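Local atomic coordinates of 23S rRNA (guanine(2535)-N(1))-methyltransferase (Streptomyces viridochromogenes, PDB entry 1O9G), a protein that methylates N1 of guanine-2535 in 23S ribosomal RNA, using S-adenosyl-L-methionine as methyl donor, and thereby confers resistance to the orthosomycin antibiotic avilamycin. Residues P32-R46 against L227-R241. The protein carries 3 engineered substitutions. Numbering follows the deposited sequence.
Sequences PVRLATEIFQRALAR and LERLKIGTRSAVMVR. Engineered in segment 227-241: Met239 (natural residue Leu).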
ATOM      1  N   PRO A  32      -1.349  -8.670  -5.549  1.00 18.21           N
ATOM      2  CA  PRO A  32      -2.549  -9.481  -5.289  1.00 19.11           C
ATOM      3  C   PRO A  32      -3.346  -8.969  -4.096  1.00 18.41           C
ATOM      4  O   PRO A  32      -2.771  -8.786  -3.034  1.00 17.27           O
ATOM      5  CB  PRO A  32      -2.002 -10.880  -4.993  1.00 19.99           C
ATOM      6  CG  PRO A  32      -0.607 -10.848  -5.334  1.00 22.40           C
ATOM      7  CD  PRO A  32      -0.113  -9.450  -5.406  1.00 18.38           C
ATOM      8  N   VAL A  33      -4.637  -8.732  -4.279  1.00 16.92           N
ATOM      9  CA  VAL A  33      -5.488  -8.216  -3.219  1.00 16.07           C
ATOM     10  C   VAL A  33      -5.464  -9.120  -1.992  1.00 17.08           C
ATOM     11  O   VAL A  33      -5.369  -8.646  -0.869  1.00 16.56           O
ATOM     12  CB  VAL A  33      -6.923  -8.018  -3.716  1.00 18.12           C
ATOM     13  CG1 VAL A  33      -7.832  -7.599  -2.585  1.00 18.49           C
ATOM     14  CG2 VAL A  33      -6.938  -6.961  -4.857  1.00 19.06           C
ATOM     15  N   ARG A  34      -5.545 -10.427  -2.199  1.00 17.85           N
ATOM     16  CA  ARG A  34      -5.597 -11.320  -1.051  1.00 19.35           C
ATOM     17  C   ARG A  34      -4.346 -11.212  -0.178  1.00 17.96           C
ATOM     18  O   ARG A  34      -4.424 -11.221   1.052  1.00 18.84           O
ATOM     19  CB  ARG A  34      -5.804 -12.757  -1.509  1.00 21.79           C
ATOM     20  CG  ARG A  34      -6.014 -13.722  -0.385  1.00 24.16           C
ATOM     21  CD  ARG A  34      -6.243 -15.129  -0.831  1.00 29.95           C
ATOM     22  NE  ARG A  34      -6.796 -15.931   0.252  1.00 31.90           N
ATOM     23  CZ  ARG A  34      -6.972 -17.245   0.183  1.00 39.39           C
ATOM     24  NH1 ARG A  34      -6.638 -17.913  -0.917  1.00 43.12           N
ATOM     25  NH2 ARG A  34      -7.483 -17.904   1.213  1.00 42.91           N
ATOM     26  N   LEU A  35      -3.195 -11.124  -0.809  1.00 17.41           N
ATOM     27  CA  LEU A  35      -1.950 -11.001  -0.084  1.00 16.77           C
ATOM     28  C   LEU A  35      -1.876  -9.629   0.580  1.00 15.72           C
ATOM     29  O   LEU A  35      -1.367  -9.494   1.695  1.00 15.59           O
ATOM     30  CB  LEU A  35      -0.756 -11.248  -1.007  1.00 18.69           C
ATOM     31  CG  LEU A  35       0.610 -11.201  -0.361  1.00 19.24           C
ATOM     32  CD1 LEU A  35       0.689 -12.160   0.827  1.00 20.32           C
ATOM     33  CD2 LEU A  35       1.692 -11.533  -1.365  1.00 20.78           C
ATOM     34  N   ALA A  36      -2.355  -8.603  -0.102  1.00 15.43           N
ATOM     35  CA  ALA A  36      -2.350  -7.254   0.499  1.00 14.50           C
ATOM     36  C   ALA A  36      -3.118  -7.227   1.811  1.00 14.37           C
ATOM     37  O   ALA A  36      -2.628  -6.716   2.829  1.00 14.04           O
ATOM     38  CB  ALA A  36      -2.921  -6.236  -0.453  1.00 14.87           C
ATOM     39  N   THR A  37      -4.307  -7.797   1.801  1.00 15.24           N
ATOM     40  CA  THR A  37      -5.152  -7.759   2.992  1.00 15.34           C
ATOM     41  C   THR A  37      -4.581  -8.680   4.090  1.00 15.84           C
ATOM     42  O   THR A  37      -4.664  -8.356   5.257  1.00 16.19           O
ATOM     43  CB  THR A  37      -6.603  -8.041   2.646  1.00 17.37           C
ATOM     44  OG1 THR A  37      -7.393  -7.869   3.826  1.00 20.93           O
ATOM     45  CG2 THR A  37      -6.832  -9.439   2.209  1.00 18.41           C
ATOM     46  N   GLU A  38      -3.939  -9.782   3.709  1.00 15.96           N
ATOM     47  CA  GLU A  38      -3.292 -10.674   4.669  1.00 16.21           C
ATOM     48  C   GLU A  38      -2.168  -9.945   5.404  1.00 14.97           C
ATOM     49  O   GLU A  38      -2.082  -9.990   6.619  1.00 16.58           O
ATOM     50  CB  GLU A  38      -2.756 -11.930   3.972  1.00 18.61           C
ATOM     51  CG  GLU A  38      -2.008 -12.902   4.878  1.00 19.79           C
ATOM     52  CD  GLU A  38      -2.888 -13.662   5.859  1.00 21.71           C
ATOM     53  OE1 GLU A  38      -4.115 -13.724   5.672  1.00 22.92           O
ATOM     54  OE2 GLU A  38      -2.339 -14.233   6.827  1.00 25.14           O
ATOM     55  N   ILE A  39      -1.303  -9.268   4.670  1.00 14.33           N
ATOM     56  CA  ILE A  39      -0.171  -8.590   5.269  1.00 14.32           C
ATOM     57  C   ILE A  39      -0.698  -7.465   6.175  1.00 13.48           C
ATOM     58  O   ILE A  39      -0.224  -7.302   7.295  1.00 14.99           O
ATOM     59  CB  ILE A  39       0.813  -8.033   4.197  1.00 14.01           C
ATOM     60  CG1 ILE A  39       1.448  -9.158   3.382  1.00 15.80           C
ATOM     61  CG2 ILE A  39       1.867  -7.189   4.875  1.00 13.98           C
ATOM     62  CD1 ILE A  39       2.176  -8.701   2.127  1.00 16.09           C
ATOM     63  N   PHE A  40      -1.646  -6.677   5.673  1.00 13.08           N
ATOM     64  CA  PHE A  40      -2.169  -5.548   6.435  1.00 13.53           C
ATOM     65  C   PHE A  40      -2.799  -6.021   7.751  1.00 13.24           C
ATOM     66  O   PHE A  40      -2.568  -5.437   8.815  1.00 13.91           O
ATOM     67  CB  PHE A  40      -3.169  -4.728   5.603  1.00 14.23           C
ATOM     68  CG  PHE A  40      -3.745  -3.562   6.327  1.00 15.46           C
ATOM     69  CD1 PHE A  40      -2.956  -2.486   6.642  1.00 16.08           C
ATOM     70  CD2 PHE A  40      -5.075  -3.550   6.721  1.00 16.42           C
ATOM     71  CE1 PHE A  40      -3.469  -1.413   7.308  1.00 17.21           C
ATOM     72  CE2 PHE A  40      -5.604  -2.476   7.380  1.00 18.54           C
ATOM     73  CZ  PHE A  40      -4.805  -1.408   7.681  1.00 18.28           C
ATOM     74  N   GLN A  41      -3.583  -7.091   7.688  1.00 14.58           N
ATOM     75  CA  GLN A  41      -4.222  -7.629   8.887  1.00 15.68           C
ATOM     76  C   GLN A  41      -3.204  -8.204   9.874  1.00 15.22           C
ATOM     77  O   GLN A  41      -3.368  -8.061  11.073  1.00 17.16           O
ATOM     78  CB  GLN A  41      -5.318  -8.630   8.517  1.00 16.93           C
ATOM     79  CG  GLN A  41      -6.492  -7.967   7.818  1.00 17.97           C
ATOM     80  CD  GLN A  41      -7.624  -8.917   7.577  1.00 22.25           C
ATOM     81  OE1 GLN A  41      -8.211  -9.417   8.539  1.00 26.06           O
ATOM     82  NE2 GLN A  41      -7.904  -9.214   6.316  1.00 24.92           N
ATOM     83  N   ARG A  42      -2.123  -8.802   9.370  1.00 15.08           N
ATOM     84  CA  ARG A  42      -1.047  -9.248  10.238  1.00 15.38           C
ATOM     85  C   ARG A  42      -0.384  -8.063  10.951  1.00 14.90           C
ATOM     86  O   ARG A  42      -0.012  -8.157  12.120  1.00 16.21           O
ATOM     87  CB  ARG A  42       0.020 -10.061   9.477  1.00 16.41           C
ATOM     88  CG  ARG A  42      -0.458 -11.462   9.112  1.00 17.87           C
ATOM     89  CD  ARG A  42       0.524 -12.225   8.257  1.00 20.04           C
ATOM     90  NE  ARG A  42       0.066 -13.569   7.897  1.00 21.22           N
ATOM     91  CZ  ARG A  42       0.789 -14.672   8.000  1.00 24.10           C
ATOM     92  NH1 ARG A  42       2.006 -14.660   8.518  1.00 24.88           N
ATOM     93  NH2 ARG A  42       0.277 -15.812   7.579  1.00 27.66           N
ATOM     94  N   ALA A  43      -0.202  -6.964  10.247  1.00 14.42           N
ATOM     95  CA  ALA A  43       0.372  -5.789  10.860  1.00 14.55           C
ATOM     96  C   ALA A  43      -0.550  -5.230  11.940  1.00 15.12           C
ATOM     97  O   ALA A  43      -0.111  -4.873  13.037  1.00 16.34           O
ATOM     98  CB  ALA A  43       0.668  -4.749   9.812  1.00 14.77           C
ATOM     99  N   LEU A  44      -1.839  -5.115  11.637  1.00 15.02           N
ATOM    100  CA  LEU A  44      -2.794  -4.615  12.624  1.00 16.39           C
ATOM    101  C   LEU A  44      -2.749  -5.478  13.881  1.00 16.85           C
ATOM    102  O   LEU A  44      -2.911  -4.954  14.983  1.00 18.20           O
ATOM    103  CB  LEU A  44      -4.219  -4.635  12.075  1.00 18.35           C
ATOM    104  CG  LEU A  44      -4.599  -3.643  10.977  1.00 19.63           C
ATOM    105  CD1 LEU A  44      -6.081  -3.834  10.629  1.00 22.73           C
ATOM    106  CD2 LEU A  44      -4.314  -2.241  11.405  1.00 21.41           C
ATOM    107  N   ALA A  45      -2.536  -6.792  13.739  1.00 16.51           N
ATOM    108  CA  ALA A  45      -2.528  -7.693  14.884  1.00 18.66           C
ATOM    109  C   ALA A  45      -1.337  -7.462  15.783  1.00 18.87           C
ATOM    110  O   ALA A  45      -1.334  -7.904  16.920  1.00 22.84           O
ATOM    111  CB  ALA A  45      -2.565  -9.146  14.441  1.00 19.04           C
ATOM    112  N   ARG A  46      -0.314  -6.788  15.276  1.00 19.42           N
ATOM    113  CA  ARG A  46       0.895  -6.473  16.062  1.00 20.26           C
ATOM    114  C   ARG A  46       0.914  -5.061  16.677  1.00 18.57           C
ATOM    115  O   ARG A  46       1.860  -4.662  17.353  1.00 19.61           O
ATOM    116  CB  ARG A  46       2.136  -6.695  15.198  1.00 21.75           C
ATOM    117  CG  ARG A  46       2.272  -8.088  14.665  1.00 25.38           C
ATOM    118  CD  ARG A  46       3.220  -8.896  15.466  1.00 27.73           C
ATOM    119  NE  ARG A  46       3.356 -10.282  15.024  1.00 30.20           N
ATOM    120  CZ  ARG A  46       3.810 -11.243  15.795  1.00 31.82           C
ATOM    121  NH1 ARG A  46       4.180 -10.970  17.038  1.00 34.67           N
ATOM    122  NH2 ARG A  46       3.898 -12.485  15.336  1.00 36.61           N
ATOM    123  N   LEU A 227       9.454  -9.262  13.729  1.00 24.91           N
ATOM    124  CA  LEU A 227       8.240  -9.625  14.451  1.00 26.66           C
ATOM    125  C   LEU A 227       7.620 -10.879  13.848  1.00 27.53           C
ATOM    126  O   LEU A 227       7.150 -11.742  14.566  1.00 29.01           O
ATOM    127  CB  LEU A 227       7.183  -8.513  14.425  1.00 26.36           C
ATOM    128  CG  LEU A 227       7.514  -7.161  15.023  1.00 26.51           C
ATOM    129  CD1 LEU A 227       6.411  -6.171  14.678  1.00 27.51           C
ATOM    130  CD2 LEU A 227       7.699  -7.248  16.512  1.00 29.14           C
ATOM    131  N   GLU A 228       7.609 -10.935  12.521  1.00 22.63           N
ATOM    132  CA  GLU A 228       6.881 -11.941  11.747  1.00 23.72           C
ATOM    133  C   GLU A 228       7.355 -11.955  10.271  1.00 22.40           C
ATOM    134  O   GLU A 228       7.759 -10.925   9.723  1.00 20.85           O
ATOM    135  CB  GLU A 228       5.383 -11.619  11.777  1.00 25.03           C
ATOM    136  CG  GLU A 228       4.477 -12.798  11.488  1.00 27.42           C
ATOM    137  CD  GLU A 228       3.005 -12.469  11.640  1.00 28.03           C
ATOM    138  OE1 GLU A 228       2.605 -11.818  12.624  1.00 31.76           O
ATOM    139  OE2 GLU A 228       2.221 -12.896  10.786  1.00 28.43           O
ATOM    140  N   ARG A 229       7.290 -13.140   9.663  1.00 23.63           N
ATOM    141  CA  ARG A 229       7.575 -13.363   8.261  1.00 23.53           C
ATOM    142  C   ARG A 229       6.477 -14.202   7.622  1.00 24.83           C
ATOM    143  O   ARG A 229       5.806 -14.964   8.291  1.00 27.33           O
ATOM    144  CB  ARG A 229       8.883 -14.106   8.101  1.00 25.18           C
ATOM    145  CG  ARG A 229      10.096 -13.300   8.381  1.00 24.22           C
ATOM    146  CD  ARG A 229      11.338 -14.134   8.242  1.00 26.01           C
ATOM    147  NE  ARG A 229      12.536 -13.402   8.622  1.00 26.43           N
ATOM    148  CZ  ARG A 229      13.137 -12.496   7.866  1.00 25.77           C
ATOM    149  NH1 ARG A 229      12.671 -12.197   6.667  1.00 26.09           N
ATOM    150  NH2 ARG A 229      14.217 -11.888   8.322  1.00 28.57           N
ATOM    151  N   LEU A 230       6.268 -14.004   6.326  1.00 24.07           N
ATOM    152  CA  LEU A 230       5.456 -14.909   5.535  1.00 26.13           C
ATOM    153  C   LEU A 230       6.021 -15.121   4.129  1.00 26.76           C
ATOM    154  O   LEU A 230       6.800 -14.310   3.624  1.00 24.20           O
ATOM    155  CB  LEU A 230       3.976 -14.492   5.533  1.00 28.01           C
ATOM    156  CG  LEU A 230       3.539 -13.305   4.684  1.00 28.67           C
ATOM    157  CD1 LEU A 230       3.742 -13.524   3.185  1.00 30.63           C
ATOM    158  CD2 LEU A 230       2.064 -12.998   4.926  1.00 31.80           C
ATOM    159  N   LYS A 231       5.648 -16.254   3.541  1.00 28.33           N
ATOM    160  CA  LYS A 231       5.985 -16.632   2.170  1.00 30.41           C
ATOM    161  C   LYS A 231       4.713 -17.122   1.502  1.00 32.43           C
ATOM    162  O   LYS A 231       4.107 -18.095   1.971  1.00 35.01           O
ATOM    163  CB  LYS A 231       7.000 -17.773   2.176  1.00 33.30           C
ATOM    164  CG  LYS A 231       8.331 -17.415   2.819  1.00 34.12           C
ATOM    165  CD  LYS A 231       9.174 -18.668   3.077  1.00 39.19           C
ATOM    166  CE  LYS A 231       9.745 -19.237   1.773  1.00 42.78           C
ATOM    167  NZ  LYS A 231      10.231 -20.644   1.906  1.00 49.84           N
ATOM    168  N   ILE A 232       4.274 -16.432   0.453  1.00 27.31           N
ATOM    169  CA  ILE A 232       3.121 -16.851  -0.331  1.00 28.90           C
ATOM    170  C   ILE A 232       3.498 -16.734  -1.791  1.00 32.17           C
ATOM    171  O   ILE A 232       3.873 -15.665  -2.249  1.00 32.26           O
ATOM    172  CB  ILE A 232       1.896 -15.954  -0.028  1.00 30.92           C
ATOM    173  CG1 ILE A 232       1.531 -16.004   1.468  1.00 34.79           C
ATOM    174  CG2 ILE A 232       0.707 -16.336  -0.904  1.00 39.66           C
ATOM    175  CD1 ILE A 232       0.878 -17.273   1.911  1.00 42.44           C
ATOM    176  N   GLY A 233       3.401 -17.841  -2.517  1.00 42.95           N
ATOM    177  CA  GLY A 233       3.816 -17.883  -3.908  1.00 55.04           C
ATOM    178  C   GLY A 233       5.291 -17.522  -4.046  1.00 52.35           C
ATOM    179  O   GLY A 233       6.161 -18.021  -3.265  1.00 51.76           O
ATOM    180  N   THR A 234       5.564 -16.610  -4.995  1.00 58.07           N
ATOM    181  CA  THR A 234       6.924 -16.129  -5.242  1.00 59.47           C
ATOM    182  C   THR A 234       7.310 -14.915  -4.362  1.00 47.73           C
ATOM    183  O   THR A 234       8.395 -14.354  -4.522  1.00 52.20           O
ATOM    184  CB  THR A 234       7.087 -15.767  -6.740  1.00 79.88           C
ATOM    185  OG1 THR A 234       6.283 -16.636  -7.553  1.00 98.79           O
ATOM    186  CG2 THR A 234       8.501 -16.043  -7.230  1.00 91.44           C
ATOM    187  N   ARG A 235       6.434 -14.521  -3.438  1.00 28.88           N
ATOM    188  CA  ARG A 235       6.649 -13.323  -2.628  1.00 26.44           C
ATOM    189  C   ARG A 235       6.874 -13.658  -1.143  1.00 25.34           C
ATOM    190  O   ARG A 235       6.340 -14.622  -0.638  1.00 27.64           O
ATOM    191  CB  ARG A 235       5.441 -12.401  -2.736  1.00 26.79           C
ATOM    192  CG  ARG A 235       5.410 -11.493  -3.979  1.00 29.05           C
ATOM    193  CD  ARG A 235       4.339 -10.410  -3.873  1.00 31.77           C
ATOM    194  NE  ARG A 235       4.173  -9.593  -5.086  1.00 35.18           N
ATOM    195  CZ  ARG A 235       3.510  -9.987  -6.156  1.00 36.00           C
ATOM    196  NH1 ARG A 235       3.390  -9.183  -7.211  1.00 40.97           N
ATOM    197  NH2 ARG A 235       2.961 -11.199  -6.196  1.00 36.48           N
ATOM    198  N   SER A 236       7.705 -12.872  -0.464  1.00 23.45           N
ATOM    199  CA  SER A 236       7.790 -12.924   0.979  1.00 23.25           C
ATOM    200  C   SER A 236       7.537 -11.535   1.563  1.00 20.74           C
ATOM    201  O   SER A 236       7.585 -10.533   0.865  1.00 20.18           O
ATOM    202  CB  SER A 236       9.137 -13.465   1.450  1.00 26.13           C
ATOM    203  OG  SER A 236      10.184 -12.587   1.110  1.00 28.33           O
ATOM    204  N   ALA A 237       7.237 -11.502   2.844  1.00 20.52           N
ATOM    205  CA  ALA A 237       7.113 -10.268   3.589  1.00 19.14           C
ATOM    206  C   ALA A 237       7.780 -10.426   4.935  1.00 19.04           C
ATOM    207  O   ALA A 237       7.927 -11.535   5.433  1.00 23.62           O
ATOM    208  CB  ALA A 237       5.665  -9.893   3.746  1.00 19.88           C
ATOM    209  N   VAL A 238       8.183  -9.296   5.502  1.00 17.28           N
ATOM    210  CA  VAL A 238       8.735  -9.244   6.847  1.00 17.64           C
ATOM    211  C   VAL A 238       8.167  -7.990   7.509  1.00 16.09           C
ATOM    212  O   VAL A 238       7.931  -6.995   6.852  1.00 17.00           O
ATOM    213  CB  VAL A 238      10.286  -9.255   6.832  1.00 18.55           C
ATOM    214  CG1 VAL A 238      10.853  -8.010   6.188  1.00 17.96           C
ATOM    215  CG2 VAL A 238      10.811  -9.461   8.244  1.00 21.43           C
HETATM  216  N   MSE A 239       7.938  -8.106   8.820  1.00 17.86           N
HETATM  217  CA  MSE A 239       7.475  -6.971   9.608  1.00 17.59           C
HETATM  218  C   MSE A 239       8.405  -6.755  10.780  1.00 17.36           C
HETATM  219  O   MSE A 239       8.816  -7.696  11.408  1.00 19.67           O
HETATM  220  CB  MSE A 239       6.096  -7.270  10.198  1.00 22.04           C
HETATM  221  CG  MSE A 239       5.029  -7.611   9.210  1.00 26.57           C
HETATM  222 SE   MSE A 239       3.356  -7.970  10.094  1.00 38.49          SE
HETATM  223  CE  MSE A 239       4.019  -8.458  11.895  1.00 41.55           C
ATOM    224  N   VAL A 240       8.689  -5.488  11.043  1.00 16.62           N
ATOM    225  CA  VAL A 240       9.498  -5.089  12.175  1.00 17.13           C
ATOM    226  C   VAL A 240       8.838  -3.925  12.912  1.00 16.56           C
ATOM    227  O   VAL A 240       8.048  -3.189  12.378  1.00 17.29           O
ATOM    228  CB  VAL A 240      10.944  -4.649  11.742  1.00 17.59           C
ATOM    229  CG1 VAL A 240      11.700  -5.802  11.098  1.00 20.79           C
ATOM    230  CG2 VAL A 240      10.916  -3.472  10.880  1.00 18.53           C
ATOM    231  N   ARG A 241       9.198  -3.773  14.171  1.00 17.09           N
ATOM    232  CA  ARG A 241       8.728  -2.675  14.960  1.00 18.22           C
ATOM    233  C   ARG A 241       9.723  -1.527  14.903  1.00 17.57           C
ATOM    234  O   ARG A 241      10.914  -1.757  15.037  1.00 17.46           O
ATOM    235  CB  ARG A 241       8.571  -3.125  16.403  1.00 19.92           C
ATOM    236  CG  ARG A 241       8.141  -2.007  17.320  1.00 24.23           C
ATOM    237  CD  ARG A 241       7.328  -2.421  18.512  1.00 29.87           C
ATOM    238  NE  ARG A 241       6.175  -3.231  18.166  1.00 32.24           N
ATOM    239  CZ  ARG A 241       6.023  -4.521  18.440  1.00 37.86           C
ATOM    240  NH1 ARG A 241       7.009  -5.219  19.022  1.00 40.43           N
ATOM    241  NH2 ARG A 241       4.868  -5.132  18.119  1.00 37.11           N
TER
HETATM  242  O   HOH W   1       0.313 -10.693  13.104  1.00 20.02           O
HETATM  243  O   HOH W   2       4.007  -8.352  18.521  1.00 43.07           O
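Helix 33-45 lies over the hairpin of strands 228-232 and 235-241, running nearly with the second strand (22° between axes, 10.0 Å apart) and against the first. Leu35 straddles the hairpin end: its CD1 lies 4.0 Å from Ile232 CG1, while CD2 rests on Arg235 CD. Pro32 CD sits over one face of the Arg235 guanidinium. Farther along, Ile39 CD1 reaches Ala237 CB at 4.0 Å. The hairpin closes the mixed sheet of a Rossmann-like class I methyltransferase, in the order 3-2-1-4-5-7-6; Ile39 and Ala43 also pack on strand 171-175. Toward the helix C-terminus a salt-bridge network of Glu38, Arg42, Arg46 and Glu228 takes over. Arg42, extended from CG to NE, lays its guanidinium over Leu230 CD2; NE bonds to Glu38 OE2 in the guanidinium plane (2.7 Å, 165°), and NH1 forms a salt bridge, its hydrogen bond weak and bent, to Glu228 OE2, which also pairs with Arg5. Arg46, bent at chi2 (-100°), salt-bridges Glu228 side-on: NE (2.9 Å) and NH2 (3.1 Å) both donate to OE1, NE on the anti lone pair of OE1. Met239, engineered and present as selenomethionine, sets SE against Ala43 and CE against Arg46 CG. Arg241 NH2 donates to Arg46 O in the carbonyl plane (3.1 Å), and a water links Arg42 O to Glu228 OE1.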